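Local coordinates for putative diflavin flavoprotein A 3 (Synechocystis sp., PDB 6H0C), which probably passes electrons from NADH to oxygen, reducing it to water, as a modular flavoprotein whose flavodiiron core forms this chain, at residues R242-Q245 / Q246-S249; S249-Q252 / A253-L256. All blocks are in the same frame, centred on the assembly; numbering follows the deposited sequence.

Interaction 1. Residues R242-Q245 / Q246-S249; sequences RNYQ and QWLS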
# COMPACT_ATOMS: atom_id res chain seq x y z
N ARG A 242 8.38 -9.62 -15.76
CA ARG A 242 8.41 -9.00 -17.09
C ARG A 242 7.14 -8.17 -17.36
O ARG A 242 7.20 -7.08 -17.93
CB ARG A 242 8.58 -10.07 -18.18
CG ARG A 242 9.88 -10.88 -18.11
CD ARG A 242 10.10 -11.77 -19.36
NE ARG A 242 8.96 -12.65 -19.66
CZ ARG A 242 8.87 -13.94 -19.33
NH1 ARG A 242 9.87 -14.53 -18.68
NH2 ARG A 242 7.79 -14.65 -19.65
N ASN A 243 5.98 -8.68 -16.93
CA ASN A 243 4.73 -7.93 -17.03
C ASN A 243 4.76 -6.61 -16.25
O ASN A 243 4.35 -5.56 -16.76
CB ASN A 243 3.56 -8.80 -16.56
CG ASN A 243 2.97 -9.67 -17.68
OD1 ASN A 243 1.92 -9.36 -18.24
ND2 ASN A 243 3.65 -10.75 -18.01
N TYR A 244 5.23 -6.66 -15.00
CA TYR A 244 5.36 -5.45 -14.19
C TYR A 244 6.21 -4.39 -14.92
O TYR A 244 5.85 -3.21 -14.96
CB TYR A 244 5.99 -5.77 -12.84
CG TYR A 244 5.02 -5.99 -11.70
CD1 TYR A 244 3.89 -6.78 -11.87
CD2 TYR A 244 5.27 -5.44 -10.44
CE1 TYR A 244 3.01 -7.00 -10.82
CE2 TYR A 244 4.40 -5.65 -9.39
CZ TYR A 244 3.28 -6.42 -9.58
OH TYR A 244 2.42 -6.63 -8.51
N GLN A 245 7.33 -4.83 -15.50
CA GLN A 245 8.20 -3.91 -16.22
C GLN A 245 7.46 -3.25 -17.38
O GLN A 245 7.57 -2.04 -17.59
CB GLN A 245 9.45 -4.62 -16.73
CG GLN A 245 10.50 -4.89 -15.67
CD GLN A 245 10.80 -3.65 -14.80
OE1 GLN A 245 10.51 -2.51 -15.19
NE2 GLN A 245 11.37 -3.88 -13.63
N GLN A 246 6.70 -4.05 -18.12
CA GLN A 246 5.94 -3.54 -19.26
C GLN A 246 4.83 -2.59 -18.80
O GLN A 246 4.66 -1.49 -19.36
CB GLN A 246 5.34 -4.70 -20.05
CG GLN A 246 4.49 -4.25 -21.22
CD GLN A 246 3.59 -5.36 -21.72
OE1 GLN A 246 3.86 -6.54 -21.50
NE2 GLN A 246 2.50 -4.98 -22.37
N TRP A 247 4.08 -3.00 -17.77
CA TRP A 247 3.02 -2.15 -17.23
C TRP A 247 3.56 -0.83 -16.68
O TRP A 247 2.97 0.23 -16.90
CB TRP A 247 2.25 -2.90 -16.14
CG TRP A 247 1.63 -4.15 -16.64
CD1 TRP A 247 1.35 -4.46 -17.93
CD2 TRP A 247 1.23 -5.27 -15.85
NE1 TRP A 247 0.78 -5.70 -18.00
CE2 TRP A 247 0.70 -6.23 -16.74
CE3 TRP A 247 1.26 -5.56 -14.48
CZ2 TRP A 247 0.20 -7.45 -16.30
CZ3 TRP A 247 0.76 -6.79 -14.05
CH2 TRP A 247 0.24 -7.72 -14.96
N LEU A 248 4.67 -0.89 -15.95
CA LEU A 248 5.31 0.31 -15.45
C LEU A 248 5.73 1.23 -16.60
O LEU A 248 5.55 2.45 -16.56
CB LEU A 248 6.52 -0.05 -14.59
CG LEU A 248 6.20 -0.71 -13.25
CD1 LEU A 248 7.43 -1.40 -12.66
CD2 LEU A 248 5.66 0.34 -12.30
N SER A 249 6.28 0.62 -17.64
CA SER A 249 6.68 1.36 -18.82
C SER A 249 5.49 2.06 -19.44
O SER A 249 5.59 3.22 -19.83
CB SER A 249 7.33 0.44 -19.84
OG SER A 249 8.52 -0.12 -19.31
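Two donors of S249 converge on the carbonyl oxygen of Q245. The hydroxyl OG gives the shorter bond, 2.7 Å to Q245 O, and the backbone N of S249 closes the helical turn at 3.0 Å to the same oxygen. They come in from opposite faces of the carbonyl plane. The serine manages this because OG sits beside its own backbone N, anti to the carbonyl carbon (chi1 -63°), which turns the hydroxyl back along the helix. The preceding turn is held by i to i+4 bonds: Q246 N to R242 O, the nearly straight W247 N to N243 O at 2.8 Å, and L248 N to Y244 O.

Around this backbone the indole of W247 folds back over N243. The carbonyl oxygen of N243 lies over one ring face, offset toward the rim, while N243 CB stands over the six-membered ring, 3.8 Å from its centroid, in a CH-pi contact. The carboxamide is turned 71° from the indole plane and brings OD1 to 3.2 Å from W247 CZ2; its other end, ND2, bonds to E239 O one turn earlier. Farther round, the rings of Y244 and W247 meet rim to rim, with Y244 CD1 3.8 Å from W247 CZ3 and the planes at 39°. F199 of helix 189-202 packs against both rings, R196 makes a cation-pi contact with the indole, and L248 reaches V210 and L214 of helix 207-217.

Chemically, helix 237-253 is amphipathic here: Y244, W247 and L248 are buried against neighbouring helices, whereas the exposed S249 bonds its hydroxyl back to the i-4 carbonyl, a common way for serine to satisfy it within a helix, and Q245 O is gripped by two bonds instead of one.

Interaction 2. Residues S249-Q252 / A253-L256; sequences SEQQ and AQAL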
# COMPACT_ATOMS: atom_id res chain seq x y z
N SER A 249 6.28 0.62 -17.64
CA SER A 249 6.68 1.36 -18.82
C SER A 249 5.49 2.06 -19.44
O SER A 249 5.59 3.22 -19.83
CB SER A 249 7.33 0.44 -19.84
OG SER A 249 8.52 -0.12 -19.31
N GLU A 250 4.35 1.38 -19.54
CA GLU A 250 3.23 2.02 -20.23
C GLU A 250 2.61 3.12 -19.38
O GLU A 250 2.12 4.10 -19.93
CB GLU A 250 2.17 1.01 -20.66
CG GLU A 250 1.82 -0.08 -19.69
CD GLU A 250 0.94 -1.13 -20.35
OE1 GLU A 250 1.41 -1.79 -21.32
OE2 GLU A 250 -0.23 -1.28 -19.93
N GLN A 251 2.65 2.98 -18.06
CA GLN A 251 2.13 4.03 -17.19
C GLN A 251 2.93 5.32 -17.37
O GLN A 251 2.36 6.40 -17.54
CB GLN A 251 2.16 3.60 -15.72
CG GLN A 251 1.07 2.58 -15.35
CD GLN A 251 -0.33 3.08 -15.64
OE1 GLN A 251 -0.69 4.21 -15.31
NE2 GLN A 251 -1.14 2.25 -16.29
N GLN A 252 4.25 5.22 -17.33
CA GLN A 252 5.07 6.41 -17.38
C GLN A 252 5.13 6.99 -18.79
O GLN A 252 5.58 8.11 -19.00
CB GLN A 252 6.47 6.10 -16.84
CG GLN A 252 6.41 5.71 -15.37
CD GLN A 252 7.75 5.27 -14.81
OE1 GLN A 252 8.19 4.15 -15.03
NE2 GLN A 252 8.39 6.16 -14.06
N ALA A 253 4.63 6.22 -19.75
CA ALA A 253 4.67 6.63 -21.15
C ALA A 253 3.42 7.39 -21.57
O ALA A 253 3.37 7.95 -22.66
CB ALA A 253 4.87 5.42 -22.05
N GLN A 254 2.39 7.40 -20.72
CA GLN A 254 1.14 8.04 -21.10
C GLN A 254 1.29 9.56 -21.23
O GLN A 254 2.07 10.18 -20.50
CB GLN A 254 0.06 7.66 -20.11
CG GLN A 254 -0.10 6.15 -20.06
CD GLN A 254 -1.22 5.68 -19.18
OE1 GLN A 254 -2.22 5.16 -19.67
NE2 GLN A 254 -1.05 5.82 -17.87
N ALA A 255 0.56 10.15 -22.17
CA ALA A 255 0.76 11.55 -22.54
C ALA A 255 0.37 12.51 -21.43
O ALA A 255 0.99 13.56 -21.25
CB ALA A 255 -0.03 11.87 -23.80
N LEU A 256 -0.67 12.14 -20.68
CA LEU A 256 -1.19 13.02 -19.66
C LEU A 256 -0.97 12.43 -18.27
O LEU A 256 -0.93 11.20 -18.11
CB LEU A 256 -2.67 13.30 -19.91
CG LEU A 256 -2.94 14.14 -21.16
CD1 LEU A 256 -4.43 14.29 -21.42
CD2 LEU A 256 -2.28 15.53 -21.07
O HOH W 1 -3.45 3.00 -17.40
O HOH W 2 3.28 9.93 -17.87
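Q251 and Q254 reach each other by different torsional routes. In Q251 the chain bends at chi2 (-58°), which swings its carboxamide back toward the following residues, although its CB points away from them. Q254 instead runs extended beyond CG. The two side chains consequently lie side by side, heading the same way, with their amide planes 76° apart and Q251 OE1 3.0 Å from Q254 NE2. A water joins their other ends: it accepts from Q251 NE2 at 2.7 Å and gives a weak bond to Q254 OE1.

The carbonyl of Q251 is approached by the same glutamine twice. Q254 N makes a weak but fairly straight i to i+3 bond to Q251 O, with an angle of 166° at the hydrogen, and Q254 NE2 adds a weak, long one of 3.5 Å from its side chain. Another weak bond of i to i+3 spacing runs from A253 N to E250 O. The aliphatic part of Q254 lies against these carbonyls, CG coming within 3.0 Å of E250 O, while A253 CB packs at 3.2 Å from S249 O. A second water donates to Q254 O and, weakly, to Q252 O, linking two carbonyls two residues apart.

Most of this contact is at the surface, but Q251 is buried, resting on A204 and on A207 of helix 207-217. Farther on, L256 makes backbone hydrogen bonds with A286. The arrangement is that of a helix C-terminus unwinding into a loop: the weak i to i+3 bonds accompany the change, then Q254 adopts an extended backbone and sends the chain toward strand 257-262, the first strand, in chain order, of the flavodoxin-like parallel sheet.

How the interactions relate
From the N terminus, the chain first passes through the metallo-hydrolase-like part, then enters helix 237-253. Interaction 1 lies within that helix; interaction 2 begins where it finishes, the two sharing S249 and having centres about 11 Å apart. Each closes just a turn or so of continuous chain, with no intervening loop, so they follow in series and neither crosses the other. R242-S249 sets the helix against helices 189-202 and 207-217, whereas S249-L256 carries it out into the connection to strand 257-262. Together they trace the passage from these mutually packed helices into the flavodoxin-like part.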